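Local coordinates for protein LIN-41 (Caenorhabditis elegans, PDB 4UMG) that controls the onset of developmental plasticity as a TRIM-NHL protein, of which this chain is the filamin domain, an immunoglobulin-like beta-sandwich, at residues Thr26-Gln31 against Tyr109-Leu114; Phe76-Ser79 against Ser83-Glu86; Val87-Arg92 against Val97-Tyr102. All blocks are in the same frame, centred on the assembly; numbering follows the deposited sequence.

Interaction 1: Thr26-Gln31 against Tyr109-Leu114; sequences TVIYVQ and YTLNIL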
# COMPACT_ATOMS: atom_id res chain seq x y z
N THR A 26 4.54 -2.06 -10.34
CA THR A 26 3.15 -1.80 -9.98
C THR A 26 3.08 -0.70 -8.93
O THR A 26 3.88 -0.72 -8.00
CB THR A 26 2.56 -3.13 -9.45
OG1 THR A 26 2.73 -4.13 -10.47
CG2 THR A 26 1.08 -3.02 -9.08
N VAL A 27 2.14 0.24 -9.08
CA VAL A 27 1.97 1.36 -8.16
C VAL A 27 0.60 1.34 -7.45
O VAL A 27 -0.43 1.14 -8.11
CB VAL A 27 2.20 2.72 -8.90
CG1 VAL A 27 2.11 3.89 -7.92
CG2 VAL A 27 3.54 2.74 -9.62
N ILE A 28 0.58 1.57 -6.13
CA ILE A 28 -0.66 1.66 -5.35
C ILE A 28 -0.60 3.02 -4.67
O ILE A 28 0.44 3.39 -4.13
CB ILE A 28 -0.79 0.52 -4.32
CG1 ILE A 28 -0.71 -0.88 -4.99
CG2 ILE A 28 -2.09 0.66 -3.48
CD1 ILE A 28 -0.44 -2.01 -3.93
N TYR A 29 -1.71 3.78 -4.70
CA TYR A 29 -1.74 5.10 -4.07
C TYR A 29 -2.52 5.03 -2.78
O TYR A 29 -3.57 4.39 -2.75
CB TYR A 29 -2.36 6.14 -5.01
CG TYR A 29 -1.48 6.42 -6.20
CD1 TYR A 29 -0.37 7.25 -6.09
CD2 TYR A 29 -1.71 5.80 -7.43
CE1 TYR A 29 0.43 7.53 -7.19
CE2 TYR A 29 -0.89 6.05 -8.53
CZ TYR A 29 0.19 6.91 -8.40
OH TYR A 29 0.99 7.18 -9.48
N VAL A 30 -1.97 5.62 -1.71
CA VAL A 30 -2.55 5.65 -0.36
C VAL A 30 -2.82 7.10 0.07
O VAL A 30 -1.95 7.97 -0.08
CB VAL A 30 -1.67 4.88 0.65
CG1 VAL A 30 -2.25 4.92 2.07
CG2 VAL A 30 -1.46 3.43 0.21
N GLN A 31 -4.03 7.37 0.54
CA GLN A 31 -4.41 8.71 0.95
C GLN A 31 -4.28 8.75 2.46
O GLN A 31 -4.99 8.01 3.14
CB GLN A 31 -5.86 8.96 0.52
CG GLN A 31 -6.36 10.37 0.75
CD GLN A 31 -5.65 11.39 -0.09
OE1 GLN A 31 -4.65 11.97 0.33
NE2 GLN A 31 -6.23 11.70 -1.25
N TYR A 109 -0.65 -12.33 -3.55
CA TYR A 109 0.23 -11.49 -2.72
C TYR A 109 -0.53 -10.94 -1.52
O TYR A 109 -1.76 -10.83 -1.55
CB TYR A 109 0.78 -10.31 -3.56
CG TYR A 109 1.88 -10.71 -4.52
CD1 TYR A 109 1.63 -11.59 -5.57
CD2 TYR A 109 3.17 -10.20 -4.39
CE1 TYR A 109 2.63 -11.95 -6.47
CE2 TYR A 109 4.19 -10.58 -5.27
CZ TYR A 109 3.91 -11.45 -6.30
OH TYR A 109 4.89 -11.77 -7.18
N THR A 110 0.20 -10.57 -0.47
CA THR A 110 -0.38 -10.00 0.73
C THR A 110 0.14 -8.59 0.85
O THR A 110 1.34 -8.39 0.73
CB THR A 110 0.01 -10.78 1.96
OG1 THR A 110 -0.28 -12.16 1.75
CG2 THR A 110 -0.74 -10.31 3.20
N LEU A 111 -0.75 -7.64 1.15
CA LEU A 111 -0.36 -6.25 1.34
C LEU A 111 -0.81 -5.82 2.71
O LEU A 111 -1.95 -6.10 3.10
CB LEU A 111 -1.10 -5.38 0.31
CG LEU A 111 -0.99 -3.85 0.48
CD1 LEU A 111 0.45 -3.34 0.27
CD2 LEU A 111 -1.95 -3.14 -0.46
N ASN A 112 0.07 -5.13 3.42
CA ASN A 112 -0.33 -4.50 4.69
C ASN A 112 0.30 -3.11 4.76
O ASN A 112 1.45 -2.95 4.40
CB ASN A 112 -0.03 -5.36 5.94
CG ASN A 112 -0.93 -5.02 7.13
OD1 ASN A 112 -1.72 -4.09 7.06
ND2 ASN A 112 -0.86 -5.78 8.25
N ILE A 113 -0.47 -2.08 5.19
CA ILE A 113 0.07 -0.73 5.32
C ILE A 113 -0.31 -0.28 6.73
O ILE A 113 -1.48 -0.36 7.09
CB ILE A 113 -0.49 0.23 4.26
CG1 ILE A 113 -0.28 -0.33 2.82
CG2 ILE A 113 0.12 1.65 4.41
CD1 ILE A 113 -1.39 0.17 1.81
N LEU A 114 0.70 0.10 7.53
CA LEU A 114 0.57 0.47 8.93
C LEU A 114 0.88 1.93 9.13
O LEU A 114 1.92 2.41 8.67
CB LEU A 114 1.52 -0.34 9.82
CG LEU A 114 1.62 -1.87 9.68
CD1 LEU A 114 2.54 -2.43 10.76
CD2 LEU A 114 0.29 -2.55 9.81
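Ile-28 reaches across the interior with its CD1 methyl and meets the CD2 branch of Leu-111 tip to tip, 3.9 Å between the two carbons. The contact lies at the heart of the filamin domain, an immunoglobulin-like beta-sandwich, and joins strand 26-31 to strand 107-115 through side chains alone; no hydrogen bond links the two segments. The backbones stay well apart, with the CA atoms of Val-30 and Ile-113 separated by 8.9 Å. Ile-28 and Val-30 point toward the other segment, as do Leu-111 and Ile-113; all four are buried, and the contact's centre lies about 1 Å from the centre of the chain. In Leu-111, CG stands opposite the backbone N (chi1 171°), which swings the forked end, through CD2, toward Ile-28. Met-127 of strand 118-130 also packs on Ile-28, while Val-77 of strand 73-78 lies against Leu-111. Strand 26-31 pairs by backbone bonds with strand 96-101, Ile-28 with Leu-99 and Val-30 with Val-97. The second contact differs in direction: Val-30 and Ile-113 pass alongside each other, heading opposite ways. Its ethyl arm trans to the carbonyl carbon (chi1 -54°), Ile-113 sets CD1 3.6 Å from Val-30 CG2.

Interaction 2: Phe76-Ser79 against Ser83-Glu86; sequences FVIS and STVE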
# COMPACT_ATOMS: atom_id res chain seq x y z
N PHE A 76 4.29 -3.27 3.61
CA PHE A 76 4.98 -4.45 3.15
C PHE A 76 4.12 -5.27 2.22
O PHE A 76 2.89 -5.23 2.29
CB PHE A 76 5.60 -5.30 4.23
CG PHE A 76 4.60 -5.77 5.21
CD1 PHE A 76 3.86 -6.93 4.96
CD2 PHE A 76 4.45 -5.14 6.43
CE1 PHE A 76 2.93 -7.39 5.89
CE2 PHE A 76 3.58 -5.63 7.38
CZ PHE A 76 2.82 -6.74 7.10
N VAL A 77 4.77 -6.03 1.36
CA VAL A 77 4.16 -6.90 0.38
C VAL A 77 4.87 -8.22 0.50
O VAL A 77 6.11 -8.25 0.60
CB VAL A 77 4.26 -6.33 -1.04
CG1 VAL A 77 3.90 -7.37 -2.11
CG2 VAL A 77 3.40 -5.08 -1.19
N ILE A 78 4.08 -9.29 0.62
CA ILE A 78 4.58 -10.66 0.72
C ILE A 78 4.13 -11.38 -0.51
O ILE A 78 2.95 -11.31 -0.87
CB ILE A 78 4.05 -11.38 1.97
CG1 ILE A 78 4.19 -10.47 3.20
CG2 ILE A 78 4.75 -12.72 2.14
CD1 ILE A 78 5.73 -9.88 3.45
N SER A 79 5.05 -12.12 -1.15
CA SER A 79 4.71 -12.82 -2.35
C SER A 79 3.99 -14.15 -1.99
O SER A 79 3.90 -14.48 -0.80
CB SER A 79 6.00 -13.05 -3.17
OG SER A 79 6.71 -14.12 -2.59
N SER A 83 7.86 -14.79 0.66
CA SER A 83 9.03 -13.91 0.61
C SER A 83 8.59 -12.46 0.62
O SER A 83 7.57 -12.12 0.02
CB SER A 83 9.83 -14.15 -0.67
OG SER A 83 10.29 -15.49 -0.77
N THR A 84 9.39 -11.59 1.27
CA THR A 84 9.12 -10.14 1.30
C THR A 84 9.54 -9.58 -0.04
O THR A 84 10.49 -10.06 -0.66
CB THR A 84 9.88 -9.43 2.43
OG1 THR A 84 11.27 -9.63 2.27
CG2 THR A 84 9.46 -9.90 3.82
N VAL A 85 8.80 -8.57 -0.49
CA VAL A 85 9.02 -7.91 -1.77
C VAL A 85 9.35 -6.50 -1.38
O VAL A 85 8.68 -5.92 -0.53
CB VAL A 85 7.70 -8.03 -2.62
CG1 VAL A 85 7.75 -7.25 -3.91
CG2 VAL A 85 7.37 -9.51 -2.89
N GLU A 86 10.37 -5.91 -2.03
CA GLU A 86 10.76 -4.55 -1.66
C GLU A 86 9.69 -3.54 -2.09
O GLU A 86 9.29 -3.51 -3.26
CB GLU A 86 12.12 -4.20 -2.31
CG GLU A 86 12.67 -2.83 -1.95
CD GLU A 86 13.19 -2.61 -0.53
OE1 GLU A 86 13.54 -3.60 0.15
OE2 GLU A 86 13.31 -1.43 -0.14
O HOH W 1 7.71 -5.59 1.90
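Val-77 faces Val-85 across the hairpin, its CG1 lying 3.9 Å from Val-85 CB as the two side chains meet at a slant. The Val-77 backbone uses both its groups: its O accepts from Val-85 N at 2.9 Å, bent to 150° at the hydrogen and with the donor tilted from the carbonyl plane, while its N donates to a water that in turn donates to Val-85 O. That water stands in for a direct bond between the strands. On the other face, Ile-78 lays CD1 against Thr-84 CG2 at 3.7 Å. Its CG1 turns away from the carbonyl carbon and chi2 (-53°) folds the ethyl end back over Thr-84, while CG2 rests near Ser-83 O. Strands 73-78 and 84-91 form an antiparallel beta hairpin at one end of the filamin domain, and strand 107-115 flanks 73-78 on its other edge, where the backbones of Ile-78 and Thr-110 are hydrogen-bonded. Without the ethyl arm of Ile-78, as with an alanine here, the Thr-84 methyl would probably lose its apolar neighbour and a gap would open beside it. Ser-79 then donates its backbone N to Ser-83 O at 2.8 Å, a nearly straight bond of 173°. Beside it, Ser-79 CB touches Val-85 CG2 at 3.8 Å, and within the turn Asp-81 OD1 is hydrogen-bonded to Ser-83 OG.

Interaction 3: Val87-Arg92 against Val97-Tyr102; sequences VTMTPR and VALSYY
Met-89 packs its CB against Leu-99 CD2 at 3.7 Å and against Val-97 CG2 at 3.8 Å, the tight apolar side of the antiparallel hairpin formed by strands 84-91 and 96-101. Met-89 and Leu-99 run alongside each other in one direction; Val-97 crosses at an angle. The methionine chain bends at chi3 (66°), bringing CE back to 4.1 Å from Leu-99 CD2. Val-87 continues this side with CG1 near Leu-99 CB, and Ala-75 of strand 73-78 touches both Met-89 and Leu-99. Four backbone bonds join Thr-88 to Ser-100 and Thr-90 to Ala-98, two per pair, such as Thr-90 N to Ala-98 O at 3.0 Å and 171°. The face carrying Thr-88, Thr-90, Ala-98 and Ser-100 is looser and wetter. Here the paired side chains leave 4.4 Å between Thr-88 CB and Ser-100 CB, and water mediates: one molecule bonds to Thr-88 OG1 and Ser-100 O, another to Thr-90 OG1, Ser-100 OG and Ala-98 O. The carbonyls of Ala-98 and Ser-100 therefore each accept a strand bond and a water proton, so the face with the threonines and Ser-100 is bridged by water, while Val-97 and Leu-99 on the other are buried in apolar packing.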
# COMPACT_ATOMS: atom_id res chain seq x y z
N VAL A 87 9.21 -2.74 -1.14
CA VAL A 87 8.20 -1.70 -1.45
C VAL A 87 8.87 -0.33 -1.38
O VAL A 87 9.44 0.01 -0.36
CB VAL A 87 6.98 -1.78 -0.48
CG1 VAL A 87 5.95 -0.69 -0.80
CG2 VAL A 87 6.33 -3.16 -0.55
N THR A 88 8.76 0.48 -2.44
CA THR A 88 9.33 1.81 -2.41
C THR A 88 8.20 2.79 -2.12
O THR A 88 7.15 2.70 -2.76
CB THR A 88 10.00 2.08 -3.77
OG1 THR A 88 11.11 1.20 -3.91
CG2 THR A 88 10.45 3.55 -3.92
N MET A 89 8.40 3.70 -1.15
CA MET A 89 7.38 4.69 -0.85
C MET A 89 7.90 6.08 -1.16
O MET A 89 8.98 6.49 -0.71
CB MET A 89 6.75 4.53 0.53
CG MET A 89 7.55 4.95 1.72
SD MET A 89 6.37 5.05 3.10
CE MET A 89 5.93 3.30 3.25
N THR A 90 7.20 6.73 -2.07
CA THR A 90 7.51 8.07 -2.55
C THR A 90 6.46 9.02 -2.01
O THR A 90 5.28 8.84 -2.35
CB THR A 90 7.49 8.05 -4.10
OG1 THR A 90 8.32 6.99 -4.56
CG2 THR A 90 7.95 9.38 -4.71
N PRO A 91 6.85 10.08 -1.25
CA PRO A 91 5.84 11.05 -0.78
C PRO A 91 5.41 11.93 -1.94
O PRO A 91 6.23 12.29 -2.80
CB PRO A 91 6.58 11.86 0.29
CG PRO A 91 8.02 11.77 -0.09
CD PRO A 91 8.21 10.45 -0.78
N ARG A 92 4.12 12.20 -2.01
CA ARG A 92 3.55 13.07 -3.05
C ARG A 92 2.86 14.22 -2.36
O ARG A 92 2.82 14.27 -1.12
CB ARG A 92 2.59 12.27 -3.97
CG ARG A 92 3.32 11.24 -4.85
CD ARG A 92 4.05 11.89 -6.02
NE ARG A 92 4.78 10.90 -6.82
CZ ARG A 92 6.04 11.04 -7.21
NH1 ARG A 92 6.74 12.12 -6.87
NH2 ARG A 92 6.63 10.09 -7.94
N VAL A 97 0.76 8.97 -0.83
CA VAL A 97 2.00 8.22 -0.86
C VAL A 97 1.85 7.16 -1.98
O VAL A 97 0.85 6.45 -2.03
CB VAL A 97 2.43 7.61 0.51
CG1 VAL A 97 1.40 6.64 1.06
CG2 VAL A 97 3.81 6.95 0.43
N ALA A 98 2.82 7.12 -2.89
CA ALA A 98 2.81 6.10 -3.94
C ALA A 98 3.66 4.93 -3.44
O ALA A 98 4.77 5.15 -2.95
CB ALA A 98 3.42 6.67 -5.23
N LEU A 99 3.10 3.69 -3.48
CA LEU A 99 3.78 2.48 -3.07
C LEU A 99 4.09 1.69 -4.33
O LEU A 99 3.18 1.45 -5.13
CB LEU A 99 2.87 1.64 -2.18
CG LEU A 99 2.42 2.29 -0.87
CD1 LEU A 99 1.64 1.29 -0.05
CD2 LEU A 99 3.60 2.76 -0.03
N SER A 100 5.36 1.40 -4.57
CA SER A 100 5.75 0.70 -5.78
C SER A 100 6.40 -0.62 -5.47
O SER A 100 7.18 -0.72 -4.53
CB SER A 100 6.71 1.56 -6.62
OG SER A 100 5.99 2.63 -7.18
N TYR A 101 6.03 -1.67 -6.22
CA TYR A 101 6.62 -2.98 -6.04
C TYR A 101 6.69 -3.74 -7.36
O TYR A 101 5.99 -3.40 -8.31
CB TYR A 101 5.88 -3.77 -4.93
CG TYR A 101 4.54 -4.30 -5.37
CD1 TYR A 101 3.41 -3.48 -5.37
CD2 TYR A 101 4.38 -5.64 -5.73
CE1 TYR A 101 2.16 -3.97 -5.75
CE2 TYR A 101 3.15 -6.12 -6.18
CZ TYR A 101 2.04 -5.28 -6.18
OH TYR A 101 0.82 -5.75 -6.59
N TYR A 102 7.51 -4.79 -7.41
CA TYR A 102 7.70 -5.58 -8.64
C TYR A 102 7.37 -7.04 -8.34
O TYR A 102 8.15 -7.72 -7.67
CB TYR A 102 9.14 -5.45 -9.09
CG TYR A 102 9.44 -6.13 -10.41
CD1 TYR A 102 9.28 -5.45 -11.61
CD2 TYR A 102 9.98 -7.41 -10.45
CE1 TYR A 102 9.60 -6.05 -12.82
CE2 TYR A 102 10.36 -8.00 -11.66
CZ TYR A 102 10.18 -7.30 -12.84
OH TYR A 102 10.50 -7.87 -14.05
O HOH W 2 10.20 -1.25 -4.88
O HOH W 3 6.84 4.64 -5.09

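Overall arrangement
From the N terminus, the first of the contacting strands is 26-31, which meets 109-114 by side chains alone in interaction 1, closing a loop that contains both other contacts. Within that loop, interaction 2 closes a short turn between 76-79 and 83-86, and interaction 3 then closes the next hairpin, 87-92 with 97-102. These two follow in series and share strand 84-91, with Val-77 CG2 packing on Val-87 CG2 where they meet. Neither crosses interaction 1. Backbone bonds connect strand 96-101 to strand 26-31 and strand 73-78 to strand 107-115, so the successive hairpins bridge the two strands that interaction 1 packs together across the sandwich interior.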